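Local coordinates for protein PKS (Streptomyces sp. CNQ431, PDB 5YDA) that is the acyltransferase domain of the splenocin polyketide synthase, which probably selects acyl building blocks and transfers them for chain assembly, at residues Arg319-Pro324 with Ala334-Ala339; Gly211-Asp216 with Arg314-Arg319; Val326-Gly331 with Val346-Arg351. All coordinates share one frame; numbering follows the deposited sequence.

Contact 1: Arg319-Pro324 with Ala334-Ala339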
loop_
_atom_site.group_PDB
_atom_site.type_symbol
_atom_site.label_atom_id
_atom_site.label_comp_id
_atom_site.label_asym_id
_atom_site.label_seq_id
_atom_site.Cartn_x
_atom_site.Cartn_y
_atom_site.Cartn_z
ATOM N N ARG A 319 -8.600 -5.473 20.085
ATOM C CA ARG A 319 -9.685 -6.400 19.808
ATOM C C ARG A 319 -9.205 -7.438 18.804
ATOM O O ARG A 319 -8.248 -7.197 18.062
ATOM C CB ARG A 319 -10.924 -5.676 19.253
ATOM C CG ARG A 319 -11.656 -4.775 20.251
ATOM C CD ARG A 319 -12.807 -4.041 19.553
ATOM N NE ARG A 319 -13.639 -3.242 20.456
ATOM C CZ ARG A 319 -13.408 -1.967 20.768
ATOM N NH1 ARG A 319 -12.350 -1.329 20.269
ATOM N NH2 ARG A 319 -14.234 -1.326 21.589
ATOM N N PRO A 320 -9.839 -8.613 18.775
ATOM C CA PRO A 320 -9.471 -9.595 17.751
ATOM C C PRO A 320 -9.760 -9.054 16.377
ATOM O O PRO A 320 -10.693 -8.247 16.185
ATOM C CB PRO A 320 -10.374 -10.800 18.085
ATOM C CG PRO A 320 -10.927 -10.545 19.442
ATOM C CD PRO A 320 -10.900 -9.081 19.682
ATOM N N PRO A 321 -8.989 -9.463 15.362
ATOM C CA PRO A 321 -9.206 -8.909 14.024
ATOM C C PRO A 321 -10.547 -9.338 13.461
ATOM O O PRO A 321 -10.939 -10.503 13.548
ATOM C CB PRO A 321 -8.049 -9.485 13.205
ATOM C CG PRO A 321 -7.689 -10.744 13.937
ATOM C CD PRO A 321 -7.844 -10.390 15.386
ATOM N N ARG A 322 -11.241 -8.384 12.862
ATOM C CA ARG A 322 -12.449 -8.679 12.116
ATOM C C ARG A 322 -12.193 -8.848 10.626
ATOM O O ARG A 322 -13.077 -9.329 9.913
ATOM C CB ARG A 322 -13.482 -7.587 12.396
ATOM C CG ARG A 322 -13.991 -7.777 13.832
ATOM C CD ARG A 322 -14.892 -6.700 14.322
ATOM N NE ARG A 322 -16.087 -6.620 13.509
ATOM C CZ ARG A 322 -16.948 -5.622 13.602
ATOM N NH1 ARG A 322 -16.719 -4.659 14.487
ATOM N NH2 ARG A 322 -18.025 -5.598 12.822
ATOM N N ILE A 323 -11.014 -8.464 10.149
ATOM C CA ILE A 323 -10.481 -8.904 8.864
ATOM C C ILE A 323 -9.179 -9.620 9.153
ATOM O O ILE A 323 -8.358 -9.112 9.925
ATOM C CB ILE A 323 -10.251 -7.735 7.885
ATOM C CG1 ILE A 323 -11.531 -6.927 7.684
ATOM C CG2 ILE A 323 -9.754 -8.239 6.534
ATOM C CD1 ILE A 323 -11.274 -5.618 6.980
ATOM N N PRO A 324 -8.946 -10.812 8.612
ATOM C CA PRO A 324 -7.695 -11.522 8.912
ATOM C C PRO A 324 -6.481 -10.752 8.403
ATOM O O PRO A 324 -6.524 -10.096 7.360
ATOM C CB PRO A 324 -7.853 -12.857 8.172
ATOM C CG PRO A 324 -9.316 -12.970 7.863
ATOM C CD PRO A 324 -9.833 -11.576 7.715
ATOM N N ALA A 334 -2.185 -13.664 12.015
ATOM C CA ALA A 334 -2.160 -13.294 13.424
ATOM C C ALA A 334 -3.314 -13.967 14.152
ATOM O O ALA A 334 -4.454 -13.963 13.670
ATOM C CB ALA A 334 -2.249 -11.778 13.592
ATOM N N THR A 335 -3.013 -14.556 15.305
ATOM C CA THR A 335 -4.058 -15.126 16.144
ATOM C C THR A 335 -4.734 -14.028 16.963
ATOM O O THR A 335 -4.170 -12.947 17.193
ATOM C CB THR A 335 -3.487 -16.190 17.089
ATOM O OG1 THR A 335 -2.578 -15.570 18.008
ATOM C CG2 THR A 335 -2.739 -17.273 16.319
ATOM N N ASP A 336 -5.966 -14.320 17.409
ATOM C CA ASP A 336 -6.657 -13.421 18.330
ATOM C C ASP A 336 -5.806 -13.130 19.554
ATOM O O ASP A 336 -5.746 -11.987 20.021
ATOM C CB ASP A 336 -7.998 -14.016 18.761
ATOM C CG ASP A 336 -9.005 -14.062 17.641
ATOM O OD1 ASP A 336 -8.750 -13.475 16.561
ATOM O OD2 ASP A 336 -10.066 -14.691 17.842
ATOM N N ALA A 337 -5.126 -14.153 20.086
ATOM C CA ALA A 337 -4.280 -13.943 21.263
ATOM C C ALA A 337 -3.138 -12.982 20.962
ATOM O O ALA A 337 -2.781 -12.141 21.801
ATOM C CB ALA A 337 -3.725 -15.278 21.764
ATOM N N GLN A 338 -2.533 -13.111 19.778
ATOM C CA GLN A 338 -1.441 -12.216 19.398
ATOM C C GLN A 338 -1.951 -10.798 19.187
ATOM O O GLN A 338 -1.384 -9.836 19.722
ATOM C CB GLN A 338 -0.756 -12.730 18.126
ATOM C CG GLN A 338 0.176 -13.917 18.332
ATOM C CD GLN A 338 0.439 -14.670 17.037
ATOM O OE1 GLN A 338 -0.184 -14.403 16.001
ATOM N NE2 GLN A 338 1.353 -15.627 17.090
ATOM N N ALA A 339 -3.026 -10.651 18.405
ATOM C CA ALA A 339 -3.515 -9.317 18.073
ATOM C C ALA A 339 -3.813 -8.502 19.319
ATOM O O ALA A 339 -3.646 -7.280 19.313
ATOM C CB ALA A 339 -4.764 -9.410 17.195
HETATM O O HOH W 1 -10.444 -12.913 14.779
#
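P321 meets 334-339 twice through one atom: its CD lies 3.7 Å from CB of A339 and 3.4 Å from OD1 of D336. The first is plain apolar packing, the prolyl ring edge against a buried alanine methyl. The second sets a carboxylate oxygen against the polarised CH2 beside a prolyl nitrogen. P320 adds to it, its CB 3.5 Å from the same OD1, so that one oxygen of D336 touches carbons of both prolines. The side chain leans there because its CG stands beside the backbone N and anti to the carbonyl carbon (chi1 -69°), bringing the carboxylate nearer the prolines than its CB.

No direct hydrogen bond joins the segments; the polar link runs through a water. It donates to O of P321 at 2.8 Å and also to OD1 of D336, though its approach to that OD1 is unusually short at 2.5 Å and the exact length is doubtful.

The first turn of helix 336-339 is fixed from within by a capping box. T335, the N-cap, accepts from N of Q338 through OG1 at 3.0 Å, and its own N gives a nearly straight bond (170°) to OE1 of Q338, 2.9 Å away. The amide is met from above its carbonyl plane, 41° out of it. Further out, A339 also touches Y325 of the neighbouring strand.

The contact thus ties the proline-rich approach to strand 325-327 to the short helix that follows strand 332-333. Two prolines in succession offer no backbone N-H to the carboxylate, which is consistent with their meeting D336 through carbon atoms, with a water as the polar link. The D336 charge could gain modestly from the N-terminal end of this very short helix.

Contact 2: Gly211-Asp216 with Arg314-Arg319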
loop_
_atom_site.group_PDB
_atom_site.type_symbol
_atom_site.label_atom_id
_atom_site.label_comp_id
_atom_site.label_asym_id
_atom_site.label_seq_id
_atom_site.Cartn_x
_atom_site.Cartn_y
_atom_site.Cartn_z
ATOM N N GLY A 211 -9.708 -3.705 12.593
ATOM C CA GLY A 211 -10.449 -3.559 13.824
ATOM C C GLY A 211 -9.659 -3.861 15.078
ATOM O O GLY A 211 -10.180 -3.665 16.182
ATOM N N VAL A 212 -8.418 -4.333 14.941
ATOM C CA VAL A 212 -7.592 -4.635 16.105
ATOM C C VAL A 212 -7.386 -3.393 16.955
ATOM O O VAL A 212 -7.423 -3.454 18.191
ATOM C CB VAL A 212 -6.252 -5.238 15.654
ATOM C CG1 VAL A 212 -5.326 -5.439 16.838
ATOM C CG2 VAL A 212 -6.512 -6.543 14.938
ATOM N N MET A 213 -7.152 -2.252 16.312
ATOM C CA MET A 213 -6.949 -0.982 16.987
ATOM C C MET A 213 -7.984 0.014 16.495
ATOM O O MET A 213 -8.489 -0.097 15.377
ATOM C CB MET A 213 -5.550 -0.398 16.719
ATOM C CG MET A 213 -4.401 -1.139 17.323
ATOM S SD MET A 213 -2.837 -0.540 16.627
ATOM C CE MET A 213 -1.803 -1.870 17.211
ATOM N N GLU A 214 -8.262 1.010 17.325
ATOM C CA GLU A 214 -9.065 2.151 16.913
ATOM C C GLU A 214 -8.132 3.227 16.380
ATOM O O GLU A 214 -7.119 3.543 17.020
ATOM C CB GLU A 214 -9.895 2.687 18.082
ATOM C CG GLU A 214 -10.785 1.629 18.719
ATOM C CD GLU A 214 -11.503 2.119 19.979
ATOM O OE1 GLU A 214 -11.487 3.340 20.256
ATOM O OE2 GLU A 214 -12.084 1.271 20.694
ATOM N N ILE A 215 -8.476 3.788 15.215
ATOM C CA ILE A 215 -7.574 4.726 14.551
ATOM C C ILE A 215 -7.236 5.887 15.481
ATOM O O ILE A 215 -6.066 6.280 15.599
ATOM C CB ILE A 215 -8.171 5.201 13.202
ATOM C CG1 ILE A 215 -7.234 6.185 12.505
ATOM C CG2 ILE A 215 -9.552 5.846 13.370
ATOM C CD1 ILE A 215 -5.857 5.621 12.194
ATOM N N ASP A 216 -8.235 6.414 16.208
ATOM C CA ASP A 216 -7.982 7.567 17.074
ATOM C C ASP A 216 -7.013 7.241 18.205
ATOM O O ASP A 216 -6.241 8.110 18.627
ATOM C CB ASP A 216 -9.292 8.095 17.670
ATOM C CG ASP A 216 -10.148 8.828 16.656
ATOM O OD1 ASP A 216 -9.816 8.825 15.446
ATOM O OD2 ASP A 216 -11.171 9.405 17.069
ATOM N N ARG A 314 -0.004 -0.033 25.990
ATOM C CA ARG A 314 -1.029 -0.278 26.996
ATOM C C ARG A 314 -2.184 0.727 26.946
ATOM O O ARG A 314 -3.238 0.451 27.513
ATOM C CB ARG A 314 -0.388 -0.292 28.391
ATOM C CG ARG A 314 0.284 -1.632 28.727
ATOM C CD ARG A 314 0.710 -1.750 30.182
ATOM N NE ARG A 314 1.870 -0.914 30.495
ATOM C CZ ARG A 314 3.141 -1.307 30.375
ATOM N NH1 ARG A 314 4.120 -0.473 30.684
ATOM N NH2 ARG A 314 3.434 -2.527 29.926
ATOM N N THR A 315 -2.037 1.863 26.271
ATOM C CA THR A 315 -3.164 2.781 26.155
ATOM C C THR A 315 -4.202 2.347 25.124
ATOM O O THR A 315 -5.252 2.989 25.033
ATOM C CB THR A 315 -2.683 4.196 25.794
ATOM O OG1 THR A 315 -2.285 4.234 24.421
ATOM C CG2 THR A 315 -1.515 4.605 26.661
ATOM N N LEU A 316 -3.960 1.280 24.368
ATOM C CA LEU A 316 -4.844 0.893 23.271
ATOM C C LEU A 316 -5.875 -0.145 23.700
ATOM O O LEU A 316 -5.561 -1.081 24.438
ATOM C CB LEU A 316 -4.038 0.314 22.108
ATOM C CG LEU A 316 -2.867 1.107 21.532
ATOM C CD1 LEU A 316 -2.126 0.221 20.541
ATOM C CD2 LEU A 316 -3.393 2.366 20.858
ATOM N N THR A 317 -7.086 -0.015 23.171
ATOM C CA THR A 317 -8.109 -1.051 23.293
ATOM C C THR A 317 -7.951 -2.048 22.145
ATOM O O THR A 317 -8.452 -1.827 21.036
ATOM C CB THR A 317 -9.500 -0.424 23.292
ATOM O OG1 THR A 317 -9.613 0.472 24.405
ATOM C CG2 THR A 317 -10.572 -1.504 23.393
ATOM N N LEU A 318 -7.271 -3.160 22.408
ATOM C CA LEU A 318 -7.029 -4.170 21.384
ATOM C C LEU A 318 -8.186 -5.161 21.303
ATOM O O LEU A 318 -8.688 -5.634 22.323
ATOM C CB LEU A 318 -5.726 -4.910 21.671
ATOM C CG LEU A 318 -4.489 -4.028 21.795
ATOM C CD1 LEU A 318 -3.304 -4.869 22.245
ATOM C CD2 LEU A 318 -4.193 -3.327 20.460
ATOM N N ARG A 319 -8.600 -5.473 20.085
ATOM C CA ARG A 319 -9.685 -6.400 19.808
ATOM C C ARG A 319 -9.205 -7.438 18.804
ATOM O O ARG A 319 -8.248 -7.197 18.062
ATOM C CB ARG A 319 -10.924 -5.676 19.253
ATOM C CG ARG A 319 -11.656 -4.775 20.251
ATOM C CD ARG A 319 -12.807 -4.041 19.553
ATOM N NE ARG A 319 -13.639 -3.242 20.456
ATOM C CZ ARG A 319 -13.408 -1.967 20.768
ATOM N NH1 ARG A 319 -12.350 -1.329 20.269
ATOM N NH2 ARG A 319 -14.234 -1.326 21.589
HETATM O O HOH W 2 -9.939 -2.067 18.586
HETATM O O HOH W 3 -7.064 0.776 19.802
#
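The turn that ends helix 201-210 with a Schellman motif at G211 and leads into helix 215-231 is held here against the extended loop after helix 306-313. Between them the backbone bond is N of R319 to O of V212, 3.0 Å. The same carbonyl receives a CA-H...O contact from L318, and CA of V212 returns one to O of R319, 3.3 Å away.

At the outer end E214 and R319 form a salt bridge. NH1 points almost straight at OE2 (170°), only 2.6 Å away, and the two flat groups are nearly coplanar, their planes 24° apart. OE2 accepts the bond through its anti lone pair, the one away from the other oxygen, while CG2 of T317 lies against one face of the guanidinium, toward its rim. The arginine chain is extended from CG to NE, which carries the charged group back alongside its own segment to E214.

Toward the interior the contact turns apolar. M213, with CG beside its backbone N (chi1 -69°) and its chain extended beyond, lays CG 3.8 Å from CD2 of L318 and reaches with CE to CD1 of L316, 3.9 Å off. Its other neighbours include Y204 and A207 of helix 201-210.

Two waters sit between the segments: one accepts from NH1 of R319 and lies within hydrogen-bonding distance of the carbonyls of G211 and T317; the other accepts from N of E214, 2.8 Å away, and donates to O of T317. The paired charges probably offset each other at the partly exposed edge, while the R319 N to V212 O bond fixes the loop to the turn.

Contact 3: Val326-Gly331 with Val346-Arg351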
loop_
_atom_site.group_PDB
_atom_site.type_symbol
_atom_site.label_atom_id
_atom_site.label_comp_id
_atom_site.label_asym_id
_atom_site.label_seq_id
_atom_site.Cartn_x
_atom_site.Cartn_y
_atom_site.Cartn_z
ATOM N N VAL A 326 -1.905 -11.044 8.371
ATOM C CA VAL A 326 -0.697 -11.761 8.766
ATOM C C VAL A 326 0.266 -10.760 9.382
ATOM O O VAL A 326 0.367 -9.616 8.912
ATOM C CB VAL A 326 -0.063 -12.535 7.585
ATOM C CG1 VAL A 326 -0.957 -12.528 6.365
ATOM C CG2 VAL A 326 1.345 -12.070 7.294
ATOM N N THR A 327 0.933 -11.163 10.468
ATOM C CA THR A 327 1.864 -10.281 11.162
ATOM C C THR A 327 3.286 -10.549 10.704
ATOM O O THR A 327 3.639 -11.667 10.325
ATOM C CB THR A 327 1.797 -10.434 12.699
ATOM O OG1 THR A 327 1.675 -11.826 13.034
ATOM N N ASN A 328 4.113 -9.508 10.782
ATOM C CA ASN A 328 5.519 -9.647 10.474
ATOM C C ASN A 328 6.244 -10.520 11.498
ATOM O O ASN A 328 7.357 -10.983 11.216
ATOM C CB ASN A 328 6.196 -8.266 10.408
ATOM C CG ASN A 328 5.492 -7.286 9.478
ATOM O OD1 ASN A 328 5.535 -6.077 9.728
ATOM N ND2 ASN A 328 4.855 -7.790 8.397
ATOM N N VAL A 329 5.654 -10.741 12.680
ATOM C CA VAL A 329 6.357 -11.494 13.721
ATOM C C VAL A 329 6.593 -12.937 13.281
ATOM O O VAL A 329 7.716 -13.449 13.342
ATOM C CB VAL A 329 5.586 -11.442 15.051
ATOM C CG1 VAL A 329 6.346 -12.243 16.111
ATOM C CG2 VAL A 329 5.390 -10.001 15.515
ATOM N N THR A 330 5.537 -13.612 12.837
ATOM C CA THR A 330 5.604 -15.015 12.461
ATOM C C THR A 330 5.595 -15.233 10.964
ATOM O O THR A 330 5.779 -16.376 10.525
ATOM C CB THR A 330 4.411 -15.779 13.040
ATOM O OG1 THR A 330 3.221 -15.216 12.492
ATOM C CG2 THR A 330 4.359 -15.684 14.561
ATOM N N GLY A 331 5.362 -14.181 10.176
ATOM C CA GLY A 331 5.110 -14.364 8.762
ATOM C C GLY A 331 3.895 -15.214 8.498
ATOM O O GLY A 331 3.840 -15.910 7.478
ATOM N N VAL A 346 5.048 -5.519 21.206
ATOM C CA VAL A 346 6.434 -5.208 21.550
ATOM C C VAL A 346 7.387 -6.055 20.708
ATOM O O VAL A 346 8.343 -5.542 20.120
ATOM C CB VAL A 346 6.681 -5.411 23.060
ATOM C CG1 VAL A 346 8.178 -5.270 23.385
ATOM C CG2 VAL A 346 5.871 -4.408 23.883
ATOM N N ASP A 347 7.139 -7.370 20.644
ATOM C CA ASP A 347 7.956 -8.252 19.810
ATOM C C ASP A 347 7.955 -7.800 18.355
ATOM O O ASP A 347 8.980 -7.884 17.667
ATOM C CB ASP A 347 7.444 -9.693 19.892
ATOM C CG ASP A 347 7.768 -10.357 21.209
ATOM O OD1 ASP A 347 8.687 -9.886 21.912
ATOM O OD2 ASP A 347 7.102 -11.360 21.534
ATOM N N HIS A 348 6.802 -7.347 17.862
ATOM C CA HIS A 348 6.712 -6.924 16.475
ATOM C C HIS A 348 7.754 -5.858 16.157
ATOM O O HIS A 348 8.395 -5.904 15.100
ATOM C CB HIS A 348 5.305 -6.408 16.172
ATOM C CG HIS A 348 5.188 -5.799 14.814
ATOM N ND1 HIS A 348 5.258 -4.439 14.603
ATOM C CD2 HIS A 348 5.052 -6.366 13.591
ATOM C CE1 HIS A 348 5.158 -4.194 13.308
ATOM N NE2 HIS A 348 5.028 -5.346 12.673
ATOM N N THR A 349 7.964 -4.917 17.086
ATOM C CA THR A 349 8.906 -3.821 16.891
ATOM C C THR A 349 10.356 -4.259 17.078
ATOM O O THR A 349 11.260 -3.685 16.454
ATOM C CB THR A 349 8.536 -2.675 17.846
ATOM O OG1 THR A 349 7.382 -1.996 17.325
ATOM C CG2 THR A 349 9.687 -1.664 18.054
ATOM N N ARG A 350 10.602 -5.284 17.893
ATOM C CA ARG A 350 11.967 -5.743 18.121
ATOM C C ARG A 350 12.435 -6.759 17.080
ATOM O O ARG A 350 13.619 -6.783 16.732
ATOM C CB ARG A 350 12.078 -6.351 19.524
ATOM C CG ARG A 350 13.396 -7.040 19.817
ATOM C CD ARG A 350 14.555 -6.069 19.779
ATOM N NE ARG A 350 15.836 -6.740 19.990
ATOM C CZ ARG A 350 16.466 -7.486 19.077
ATOM N NH1 ARG A 350 15.941 -7.682 17.869
ATOM N NH2 ARG A 350 17.625 -8.049 19.378
ATOM N N ARG A 351 11.538 -7.584 16.569
ATOM C CA ARG A 351 11.918 -8.780 15.838
ATOM C C ARG A 351 11.849 -8.578 14.329
ATOM O O ARG A 351 11.241 -7.632 13.810
ATOM C CB ARG A 351 11.032 -9.955 16.259
ATOM C CG ARG A 351 11.405 -10.452 17.672
ATOM C CD ARG A 351 10.554 -11.603 18.155
ATOM N NE ARG A 351 10.487 -12.726 17.216
ATOM C CZ ARG A 351 9.672 -13.769 17.379
ATOM N NH1 ARG A 351 8.874 -13.821 18.443
ATOM N NH2 ARG A 351 9.645 -14.756 16.487
#
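N328 and H348 supply the polar part of this contact. NE2 of H348 donates to OD1 of N328 at 3.1 Å, with an angle of 155° at the hydrogen. The bond is not ideally directed: the donor stands 40° above the amide carbonyl plane, and OD1 in turn is tilted slightly from the imidazole plane. The two side chains slant across one another, amide and ring moderately turned against each other. With CG anti to the backbone N (chi1 173°), the imidazole extends from the helix toward the asparagine. The amide is gripped from elsewhere too: OD1 also accepts from N of S200, and ND2 donates to O of G198. These residues belong to a GxSxG sequence that fits the nucleophile elbow expected in an acyltransferase, so H348 lies one shell behind, bonded to an asparagine that in turn holds the backbone of the presumed elbow.

The apolar part is carried by V329, whose two methyls divide the work. CG2 settles against the helix, 3.5 Å from CA of H348 and 3.7 Å from its CB, near the plane of the imidazole ring at its edge. CG1 lies over one face of the R351 guanidinium, nearest NH1 at 3.8 Å and displaced toward the rim. This is van der Waals cover of a flat charged group by a methyl. R351 brings that face round because its chain bends at chi3, and the two side chains meet at about a right angle.

In the fold, the turn following strand 325-327 of the mixed sheet is lodged against the C-terminal end of helix 342-350, where O of R351 accepts from ND1 of H298. Helix 201-210 lies beside both, its E203 bonding the backbone N of N328 and touching H348. V346 and T349 pack on helix 306-313.

Contact 3 is the buried one, contact 2 is partly buried and contact 1 lies at the surface. Contacts 1 and 2 form a continuous patch: they share R319, and V212 of contact 2 packs on P321 and A339 of contact 1. Contact 3 touches contact 1 through Q338 with T330 and A334 with T327, but not contact 2, whose nearest atoms are about 7 Å away. Contacts 1 and 3 flank strand 325-327, one on its approach and one on its exit, and use successive helices, 336-339 and 342-350. The polar chemistry differs with place: a water link in contact 1, a salt bridge and hydrated backbone in contact 2, a histidine-asparagine bond near the presumed nucleophile elbow in contact 3.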